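Local structure of acetamidase (Bacillus halodurans, 2II1) at residues E142-N145 with N146-G150; L220-T224 with H225-I229; T254-I258 with E259-M263. The protein probably hydrolyses carbon-nitrogen bonds of linear amides other than peptides and binds calcium ions. One frame throughout, in Å; residues are numbered along the deposited sequence.

Contact 1: residues E142-N145 with N146-G150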
ATOM      1  N   GLU A 142      14.870  26.061   7.331  1.00 20.13           N
ATOM      2  CA  GLU A 142      14.600  25.930   8.769  1.00 20.39           C
ATOM      3  C   GLU A 142      14.669  24.454   9.220  1.00 20.14           C
ATOM      4  O   GLU A 142      14.374  23.551   8.446  1.00 19.53           O
ATOM      5  CB  GLU A 142      13.224  26.515   9.142  1.00 22.53           C
ATOM      6  CG  GLU A 142      13.002  28.005   8.780  1.00 24.88           C
ATOM      7  CD  GLU A 142      13.846  28.994   9.601  1.00 33.36           C
ATOM      8  OE1 GLU A 142      14.582  28.563  10.514  1.00 40.51           O
ATOM      9  OE2 GLU A 142      13.762  30.222   9.337  1.00 37.18           O
ATOM     10  N   PRO A 143      15.030  24.218  10.493  1.00 19.09           N
ATOM     11  CA  PRO A 143      15.119  22.864  11.044  1.00 18.73           C
ATOM     12  C   PRO A 143      13.775  22.177  11.042  1.00 16.77           C
ATOM     13  O   PRO A 143      12.739  22.829  11.226  1.00 14.07           O
ATOM     14  CB  PRO A 143      15.533  23.094  12.499  1.00 19.95           C
ATOM     15  CG  PRO A 143      16.073  24.461  12.547  1.00 22.25           C
ATOM     16  CD  PRO A 143      15.338  25.239  11.507  1.00 19.82           C
ATOM     17  N   ILE A 144      13.787  20.869  10.863  1.00 14.63           N
ATOM     18  CA  ILE A 144      12.548  20.108  10.821  1.00 12.49           C
ATOM     19  C   ILE A 144      12.625  19.074  11.934  1.00 14.33           C
ATOM     20  O   ILE A 144      13.502  18.191  11.932  1.00  9.49           O
ATOM     21  CB  ILE A 144      12.339  19.455   9.413  1.00 15.03           C
ATOM     22  CG1 ILE A 144      12.336  20.547   8.327  1.00 14.15           C
ATOM     23  CG2 ILE A 144      11.065  18.629   9.382  1.00  9.43           C
ATOM     24  CD1 ILE A 144      12.018  20.113   6.918  1.00 12.62           C
ATOM     25  N   ASN A 145      11.709  19.167  12.891  1.00 15.19           N
ATOM     26  CA  ASN A 145      11.667  18.148  13.955  1.00 15.91           C
ATOM     27  C   ASN A 145      11.731  16.723  13.406  1.00 15.23           C
ATOM     28  O   ASN A 145      11.119  16.425  12.372  1.00 16.02           O
ATOM     29  CB  ASN A 145      10.404  18.305  14.813  1.00 16.28           C
ATOM     30  CG  ASN A 145      10.456  17.488  16.081  1.00 17.01           C
ATOM     31  OD1 ASN A 145       9.895  16.398  16.153  1.00 19.78           O
ATOM     32  ND2 ASN A 145      11.140  18.006  17.091  1.00 29.96           N
ATOM     33  N   ASN A 146      12.442  15.845  14.119  1.00 14.68           N
ATOM     34  CA  ASN A 146      12.641  14.439  13.698  1.00 16.89           C
ATOM     35  C   ASN A 146      11.337  13.679  13.448  1.00 16.11           C
ATOM     36  O   ASN A 146      11.303  12.799  12.596  1.00 18.23           O
ATOM     37  CB  ASN A 146      13.482  13.633  14.728  1.00 16.11           C
ATOM     38  CG  ASN A 146      14.983  13.983  14.706  1.00 17.71           C
ATOM     39  OD1 ASN A 146      15.424  14.847  13.946  1.00 14.47           O
ATOM     40  ND2 ASN A 146      15.773  13.292  15.540  1.00 18.05           N
ATOM     41  N   GLY A 147      10.273  14.001  14.191  1.00 16.94           N
ATOM     42  CA  GLY A 147       8.962  13.326  14.009  1.00 14.41           C
ATOM     43  C   GLY A 147       8.246  13.550  12.674  1.00 13.83           C
ATOM     44  O   GLY A 147       7.245  12.886  12.383  1.00 12.03           O
ATOM     45  N   THR A 148       8.752  14.496  11.875  1.00 15.22           N
ATOM     46  CA  THR A 148       8.134  14.921  10.624  1.00 14.98           C
ATOM     47  C   THR A 148       9.058  14.473   9.481  1.00 14.24           C
ATOM     48  O   THR A 148      10.234  14.833   9.485  1.00 11.94           O
ATOM     49  CB  THR A 148       7.941  16.478  10.610  1.00 15.98           C
ATOM     50  OG1 THR A 148       7.145  16.868  11.732  1.00 19.86           O
ATOM     51  CG2 THR A 148       7.220  16.981   9.339  1.00 19.69           C
ATOM     52  N   PRO A 149       8.541  13.668   8.513  1.00 10.15           N
ATOM     53  CA  PRO A 149       9.312  13.423   7.296  1.00 10.07           C
ATOM     54  C   PRO A 149       9.237  14.606   6.316  1.00 10.74           C
ATOM     55  O   PRO A 149       8.376  15.494   6.454  1.00 11.88           O
ATOM     56  CB  PRO A 149       8.684  12.123   6.712  1.00  9.44           C
ATOM     57  CG  PRO A 149       7.306  12.114   7.187  1.00 12.68           C
ATOM     58  CD  PRO A 149       7.243  12.971   8.479  1.00 14.15           C
ATOM     59  N   GLY A 150      10.149  14.606   5.352  1.00  9.26           N
ATOM     60  CA  GLY A 150      10.232  15.617   4.302  1.00  8.97           C
ATOM     61  C   GLY A 150      11.170  15.128   3.193  1.00 11.46           C
ATOM     62  O   GLY A 150      11.545  13.945   3.176  1.00  9.46           O
TER
HETATM   63  O   HOH W   1      12.762  15.582  10.278  1.00 14.69           O

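Contact 2: residues L220-T224 with H225-I229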
ATOM      1  N   LEU A 220      14.698   4.328  -2.370  1.00  9.58           N
ATOM      2  CA  LEU A 220      15.373   3.130  -1.955  1.00  7.57           C
ATOM      3  C   LEU A 220      15.359   2.027  -2.996  1.00  9.90           C
ATOM      4  O   LEU A 220      14.490   1.961  -3.855  1.00 12.28           O
ATOM      5  CB  LEU A 220      14.793   2.670  -0.586  1.00  9.71           C
ATOM      6  CG  LEU A 220      13.389   2.112  -0.453  1.00  8.67           C
ATOM      7  CD1 LEU A 220      13.484   0.646  -0.975  1.00  7.67           C
ATOM      8  CD2 LEU A 220      12.932   2.157   1.017  1.00 10.54           C
ATOM      9  N   LYS A 221      16.337   1.140  -2.862  1.00  8.79           N
ATOM     10  CA  LYS A 221      16.447  -0.080  -3.677  1.00 10.29           C
ATOM     11  C   LYS A 221      16.675  -1.251  -2.724  1.00 10.40           C
ATOM     12  O   LYS A 221      17.508  -1.147  -1.820  1.00  6.73           O
ATOM     13  CB  LYS A 221      17.570   0.091  -4.689  1.00 10.67           C
ATOM     14  CG  LYS A 221      18.226  -1.180  -5.204  1.00 17.08           C
ATOM     15  CD  LYS A 221      19.217  -0.883  -6.301  1.00 21.65           C
ATOM     16  CE  LYS A 221      20.556  -0.376  -5.761  1.00 28.03           C
ATOM     17  NZ  LYS A 221      21.712  -0.751  -6.661  1.00 25.58           N
ATOM     18  N   THR A 222      15.863  -2.311  -2.896  1.00  9.78           N
ATOM     19  CA  THR A 222      15.989  -3.565  -2.173  1.00 10.49           C
ATOM     20  C   THR A 222      16.724  -4.538  -3.108  1.00 12.30           C
ATOM     21  O   THR A 222      17.220  -4.124  -4.150  1.00 16.39           O
ATOM     22  CB  THR A 222      14.610  -4.151  -1.816  1.00 10.95           C
ATOM     23  OG1 THR A 222      13.886  -4.470  -3.027  1.00  8.37           O
ATOM     24  CG2 THR A 222      13.798  -3.163  -0.972  1.00 11.50           C
ATOM     25  N   ASP A 223      16.787  -5.815  -2.756  1.00 13.41           N
ATOM     26  CA  ASP A 223      17.313  -6.831  -3.676  1.00 12.49           C
ATOM     27  C   ASP A 223      16.464  -6.991  -4.961  1.00 10.41           C
ATOM     28  O   ASP A 223      16.948  -7.534  -5.920  1.00  8.27           O
ATOM     29  CB  ASP A 223      17.413  -8.199  -2.977  1.00 17.80           C
ATOM     30  CG  ASP A 223      18.687  -8.357  -2.133  1.00 26.87           C
ATOM     31  OD1 ASP A 223      19.291  -7.338  -1.701  1.00 37.81           O
ATOM     32  OD2 ASP A 223      19.076  -9.519  -1.890  1.00 42.43           O
ATOM     33  N   THR A 224      15.206  -6.547  -4.985  1.00  7.38           N
ATOM     34  CA  THR A 224      14.323  -6.828  -6.127  1.00  7.83           C
ATOM     35  C   THR A 224      13.602  -5.621  -6.724  1.00 10.24           C
ATOM     36  O   THR A 224      13.136  -5.687  -7.869  1.00 12.83           O
ATOM     37  CB  THR A 224      13.237  -7.841  -5.719  1.00  7.57           C
ATOM     38  OG1 THR A 224      12.639  -7.418  -4.495  1.00 16.55           O
ATOM     39  CG2 THR A 224      13.841  -9.216  -5.527  1.00 12.64           C
ATOM     40  N   HIS A 225      13.494  -4.548  -5.956  1.00  7.74           N
ATOM     41  CA  HIS A 225      12.711  -3.363  -6.344  1.00  8.60           C
ATOM     42  C   HIS A 225      13.441  -2.069  -6.085  1.00  9.53           C
ATOM     43  O   HIS A 225      14.341  -2.002  -5.264  1.00  9.86           O
ATOM     44  CB  HIS A 225      11.383  -3.317  -5.605  1.00  7.85           C
ATOM     45  CG  HIS A 225      10.424  -4.356  -6.056  1.00  9.60           C
ATOM     46  ND1 HIS A 225      10.507  -5.652  -5.617  1.00  8.12           N
ATOM     47  CD2 HIS A 225       9.390  -4.316  -6.930  1.00  7.98           C
ATOM     48  CE1 HIS A 225       9.556  -6.369  -6.188  1.00 15.24           C
ATOM     49  NE2 HIS A 225       8.870  -5.582  -6.992  1.00  8.94           N
ATOM     50  N   PHE A 226      13.019  -1.047  -6.813  1.00 10.21           N
ATOM     51  CA  PHE A 226      13.436   0.317  -6.583  1.00 10.83           C
ATOM     52  C   PHE A 226      12.161   1.083  -6.207  1.00  9.49           C
ATOM     53  O   PHE A 226      11.079   0.801  -6.730  1.00  7.94           O
ATOM     54  CB  PHE A 226      14.092   0.890  -7.849  1.00 13.14           C
ATOM     55  CG  PHE A 226      14.402   2.340  -7.745  1.00 10.49           C
ATOM     56  CD1 PHE A 226      15.518   2.766  -7.046  1.00 14.96           C
ATOM     57  CD2 PHE A 226      13.544   3.282  -8.279  1.00 17.24           C
ATOM     58  CE1 PHE A 226      15.755   4.105  -6.891  1.00 15.78           C
ATOM     59  CE2 PHE A 226      13.804   4.619  -8.139  1.00 16.62           C
ATOM     60  CZ  PHE A 226      14.890   5.026  -7.455  1.00 10.54           C
HETATM   61  N   MSE A 227      12.269   1.998  -5.254  1.00  7.74           N
HETATM   62  CA  MSE A 227      11.099   2.763  -4.824  1.00 11.01           C
HETATM   63  C   MSE A 227      11.383   4.204  -4.608  1.00  9.47           C
HETATM   64  O   MSE A 227      12.380   4.552  -3.991  1.00  8.20           O
HETATM   65  CB  MSE A 227      10.581   2.237  -3.494  1.00 11.61           C
HETATM   66  CG  MSE A 227      10.582   0.755  -3.420  1.00 14.02           C
HETATM   67 SE   MSE A 227       9.767   0.206  -1.756  0.75 21.50          SE
HETATM   68  CE  MSE A 227      10.422  -1.647  -1.857  1.00 13.68           C
ATOM     69  N   THR A 228      10.447   5.028  -5.068  1.00 11.69           N
ATOM     70  CA  THR A 228      10.421   6.448  -4.781  1.00 10.92           C
ATOM     71  C   THR A 228       9.505   6.733  -3.574  1.00  8.83           C
ATOM     72  O   THR A 228       8.415   6.194  -3.458  1.00 11.56           O
ATOM     73  CB  THR A 228      10.034   7.293  -6.032  1.00  9.05           C
ATOM     74  OG1 THR A 228       8.792   6.840  -6.594  1.00  8.41           O
ATOM     75  CG2 THR A 228      11.160   7.188  -7.100  1.00 11.99           C
ATOM     76  N   ILE A 229       9.998   7.564  -2.675  1.00  9.55           N
ATOM     77  CA  ILE A 229       9.302   7.961  -1.450  1.00 10.77           C
ATOM     78  C   ILE A 229       8.887   9.460  -1.460  1.00 10.34           C
ATOM     79  O   ILE A 229       9.676  10.364  -1.821  1.00  8.46           O
ATOM     80  CB  ILE A 229      10.205   7.685  -0.228  1.00  6.76           C
ATOM     81  CG1 ILE A 229      10.591   6.211  -0.179  1.00  8.92           C
ATOM     82  CG2 ILE A 229       9.475   8.026   1.053  1.00  8.15           C
ATOM     83  CD1 ILE A 229      11.712   5.904   0.759  1.00 13.06           C
TER

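Contact 3: residues T254-I258 with E259-M263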
ATOM      1  N   THR A 254      14.963   7.572 -19.346  1.00 14.21           N
ATOM      2  CA  THR A 254      14.873   6.460 -20.301  1.00 13.36           C
ATOM      3  C   THR A 254      14.212   6.914 -21.589  1.00 13.35           C
ATOM      4  O   THR A 254      13.677   8.031 -21.674  1.00  8.34           O
ATOM      5  CB  THR A 254      14.086   5.226 -19.726  1.00 13.84           C
ATOM      6  OG1 THR A 254      12.684   5.450 -19.832  1.00 14.14           O
ATOM      7  CG2 THR A 254      14.443   4.943 -18.257  1.00 13.29           C
ATOM      8  N   ALA A 255      14.216   6.018 -22.570  1.00 12.55           N
ATOM      9  CA  ALA A 255      13.559   6.237 -23.857  1.00 11.83           C
ATOM     10  C   ALA A 255      12.048   6.321 -23.743  1.00 11.38           C
ATOM     11  O   ALA A 255      11.405   6.768 -24.686  1.00 11.81           O
ATOM     12  CB  ALA A 255      13.934   5.145 -24.837  1.00  9.53           C
ATOM     13  N   LEU A 256      11.465   5.887 -22.617  1.00 11.93           N
ATOM     14  CA  LEU A 256      10.008   6.009 -22.414  1.00 12.32           C
ATOM     15  C   LEU A 256       9.579   7.481 -22.453  1.00 10.54           C
ATOM     16  O   LEU A 256      10.320   8.344 -21.994  1.00  9.28           O
ATOM     17  CB  LEU A 256       9.555   5.404 -21.057  1.00 13.13           C
ATOM     18  CG  LEU A 256       9.786   3.916 -20.789  1.00 16.23           C
ATOM     19  CD1 LEU A 256       9.239   3.519 -19.422  1.00 17.69           C
ATOM     20  CD2 LEU A 256       9.172   3.043 -21.851  1.00 16.38           C
ATOM     21  N   SER A 257       8.391   7.756 -22.992  1.00 10.59           N
ATOM     22  CA  SER A 257       7.742   9.067 -22.821  1.00  9.03           C
ATOM     23  C   SER A 257       6.954   8.994 -21.527  1.00  8.73           C
ATOM     24  O   SER A 257       6.869   7.923 -20.905  1.00  5.15           O
ATOM     25  CB  SER A 257       6.806   9.383 -23.984  1.00 10.17           C
ATOM     26  OG  SER A 257       5.684   8.531 -23.910  1.00 12.60           O
ATOM     27  N   ILE A 258       6.369  10.120 -21.113  1.00  6.51           N
ATOM     28  CA  ILE A 258       5.630  10.172 -19.840  1.00  6.70           C
ATOM     29  C   ILE A 258       4.334   9.330 -19.855  1.00  8.56           C
ATOM     30  O   ILE A 258       3.894   8.793 -18.820  1.00  9.37           O
ATOM     31  CB  ILE A 258       5.309  11.646 -19.433  1.00  8.17           C
ATOM     32  CG1 ILE A 258       4.735  11.719 -18.004  1.00  9.25           C
ATOM     33  CG2 ILE A 258       4.441  12.345 -20.499  1.00  7.28           C
ATOM     34  CD1 ILE A 258       5.733  11.320 -16.911  1.00  6.62           C
ATOM     35  N   GLU A 259       3.710   9.263 -21.018  1.00 10.53           N
ATOM     36  CA  GLU A 259       2.528   8.410 -21.254  1.00  9.74           C
ATOM     37  C   GLU A 259       2.919   6.961 -21.111  1.00  7.11           C
ATOM     38  O   GLU A 259       2.257   6.214 -20.404  1.00 11.81           O
ATOM     39  CB  GLU A 259       1.977   8.626 -22.664  1.00 11.52           C
ATOM     40  CG  GLU A 259       1.395  10.042 -22.910  1.00 14.48           C
ATOM     41  CD  GLU A 259       2.472  11.123 -23.171  1.00 13.93           C
ATOM     42  OE1 GLU A 259       3.626  10.785 -23.493  1.00 11.46           O
ATOM     43  OE2 GLU A 259       2.169  12.319 -23.031  1.00 10.02           O
ATOM     44  N   GLU A 260       3.977   6.554 -21.814  1.00  7.42           N
ATOM     45  CA  GLU A 260       4.499   5.180 -21.723  1.00  8.08           C
ATOM     46  C   GLU A 260       4.947   4.776 -20.312  1.00  7.88           C
ATOM     47  O   GLU A 260       4.722   3.631 -19.873  1.00  8.77           O
ATOM     48  CB  GLU A 260       5.661   4.993 -22.691  1.00  9.55           C
ATOM     49  CG  GLU A 260       5.258   4.926 -24.171  1.00 14.42           C
ATOM     50  CD  GLU A 260       6.465   4.756 -25.088  1.00  7.26           C
ATOM     51  OE1 GLU A 260       7.575   5.202 -24.721  1.00  9.94           O
ATOM     52  OE2 GLU A 260       6.315   4.129 -26.158  1.00 20.26           O
ATOM     53  N   ALA A 261       5.607   5.696 -19.622  1.00  6.71           N
ATOM     54  CA  ALA A 261       6.009   5.483 -18.234  1.00  5.65           C
ATOM     55  C   ALA A 261       4.812   5.283 -17.334  1.00  7.33           C
ATOM     56  O   ALA A 261       4.813   4.382 -16.524  1.00  8.42           O
ATOM     57  CB  ALA A 261       6.884   6.631 -17.728  1.00  4.21           C
ATOM     58  N   GLY A 262       3.772   6.106 -17.493  1.00  8.72           N
ATOM     59  CA  GLY A 262       2.548   5.973 -16.724  1.00  7.74           C
ATOM     60  C   GLY A 262       1.814   4.654 -16.942  1.00  8.72           C
ATOM     61  O   GLY A 262       1.227   4.112 -16.004  1.00  8.46           O
HETATM   62  N   MSE A 263       1.849   4.146 -18.177  1.00  7.06           N
HETATM   63  CA  MSE A 263       1.276   2.836 -18.500  1.00  7.65           C
HETATM   64  C   MSE A 263       2.067   1.719 -17.839  1.00  9.75           C
HETATM   65  O   MSE A 263       1.498   0.761 -17.305  1.00  7.48           O
HETATM   66  CB  MSE A 263       1.241   2.624 -20.007  1.00  7.41           C
HETATM   67  CG  MSE A 263       0.172   3.393 -20.679  1.00 10.69           C
HETATM   68 SE   MSE A 263       0.208   3.091 -22.574  0.75 18.80          SE
HETATM   69  CE  MSE A 263      -1.314   4.321 -23.070  1.00  9.32           C
TER

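Contact 1: residues E142-N145 with N146-G150
The carboxamide of Asn-145 turns one face to the backbone of the two residues that follow it. Asn-146 N lies almost squarely over this face, 3.2 Å from Asn-145 CG, while Gly-147 N, on the same side but nearer the oxygen edge, donates a fairly straight hydrogen bond of 3.1 Å to Asn-145 OD1. The donor approaches from about 41° above the plane of the amide C=O. Because CG of Asn-145 stands opposite the backbone N (chi1 -168°) and beside the carbonyl carbon, the amide folds forward over the chain and OD1 is brought within range of the Gly-147 N-H.

The backbone carbonyl of Asn-145 is a second flat group, approached from both faces. Thr-148 N donates to Asn-145 O at 3.1 Å from above one face, 43° out of the plane. On the other side lies a water that donates to Asn-145 O and to Thr-148 O, both at 2.8 Å, and so bridges the two carbonyls. Next to the turn, Ile-144 CG2 meets Thr-148 CB at 4.0 Å, the two side chains crossing at about a right angle.

The amide of Asn-146 is engaged by another part of the chain, with ND2 donating to Asn-58 O. Ile-144 is paired with Met-14 of strand 13-14 by backbone hydrogen bonding. Gly-147 O accepts from ND2 of Asn-155, a calcium ligand, which makes the turn a second-shell neighbour of the metal site. Together the Asn-145 OD1 bond and the Asn-145 O bond are the signature of an Asx turn nested in a type I beta turn, Asn-145 to Thr-148.

Contact 2: residues L220-T224 with H225-I229
A tight beta hairpin joins strands 219-221 and 225-232, and its turn holds Thr-222 against His-225. Thr-222 OG1 accepts from two backbone donors, Thr-224 N at 3.1 Å, which makes an ST turn, and His-225 N at 3.0 Å, while Thr-222 N donates to His-225 O. Next to the turn, Lys-221 and Phe-226 form an antiparallel non-hydrogen-bonded pair, Lys-221 CB lying at the edge of the Phe-226 ring. One step beyond it Leu-220 and Met-227 are the hydrogen-bonded pair, with Met-227 N only 2.6 Å from Leu-220 O.

Leu-220 swings CG between its backbone N and carbonyl carbon (chi1 70°), which lays CD1 3.8 Å from CG of selenomethionine Met-227 and CD2 against Ile-229 CD1. Thr-222 CG2 meets Met-227 CE. At the end of the turn Thr-224 OG1 and His-225 ND1 are hydrogen-bonded at 3.0 Å, and Thr-224 O sits over one face of the imidazole.

Replacing Thr-222 with a valine would probably leave the N-H groups of Thr-224 and His-225 without their common acceptor and loosen the turn. One hydroxyl oxygen thus satisfies two turn amides, while farther along the strands the contact is apolar, between Leu-220, Met-227 and Ile-229.

Contact 3: residues T254-I258 with E259-M263
Ser-257 and Glu-260 face each other across the first turn of helix 258-268 as a capping box. Ser-257, the N-cap, has OG between its backbone N and carbonyl carbon (chi1 70°), pointing to Glu-260 N; that capping bond is weak at 3.3 Å, though straight. In return the extended Glu-260 side chain reaches back so that Ser-257 N donates to OE1 at 3.2 Å, from the anti side and 22° out of the carboxylate plane. The same OE1 lies close to Leu-256 CA, and Leu-256 crosses Glu-260 at a slant, CD2 beside the carboxylate and CD1 over Ala-261 CA.

Glu-259 bends at chi2 and curls back toward the cap. Its carboxylate lies near Ile-258 CG2, with the two side chains at about a right angle, and Glu-259 OE2 accepts from Asn-104 N and Ser-105 N of the second subunit. The helix start is thus built into the dimer interface. Before it, Thr-254 OG1 forms an ST turn with Leu-256 N; both residues belong to a calcium site of this protein that is not occupied in this chain. Ser-257 OG donates to the anti lone pair of Glu-259 OE1 at 3.1 Å.

In the fold
The three contacts follow one another along the chain without touching. Contact 1 is a surface turn near the calcium site, linked to it through the ligand Asn-155, on the opposite side of the chain's centre from contact 2, yet their nearest atoms are only about 6 Å apart. Contact 2, partly buried, joins neighbouring strands of the large mixed sheet, with helices 235-253 and 289-294 packing on Phe-226. Contact 3, also partly buried, lies farthest out, its centre about 19 Å from that of contact 2, and is the one that meets the second subunit. Neutral amide and water bonding marks contact 1, sheet pairing with apolar packing contact 2, and carboxylates at a helix start contact 3.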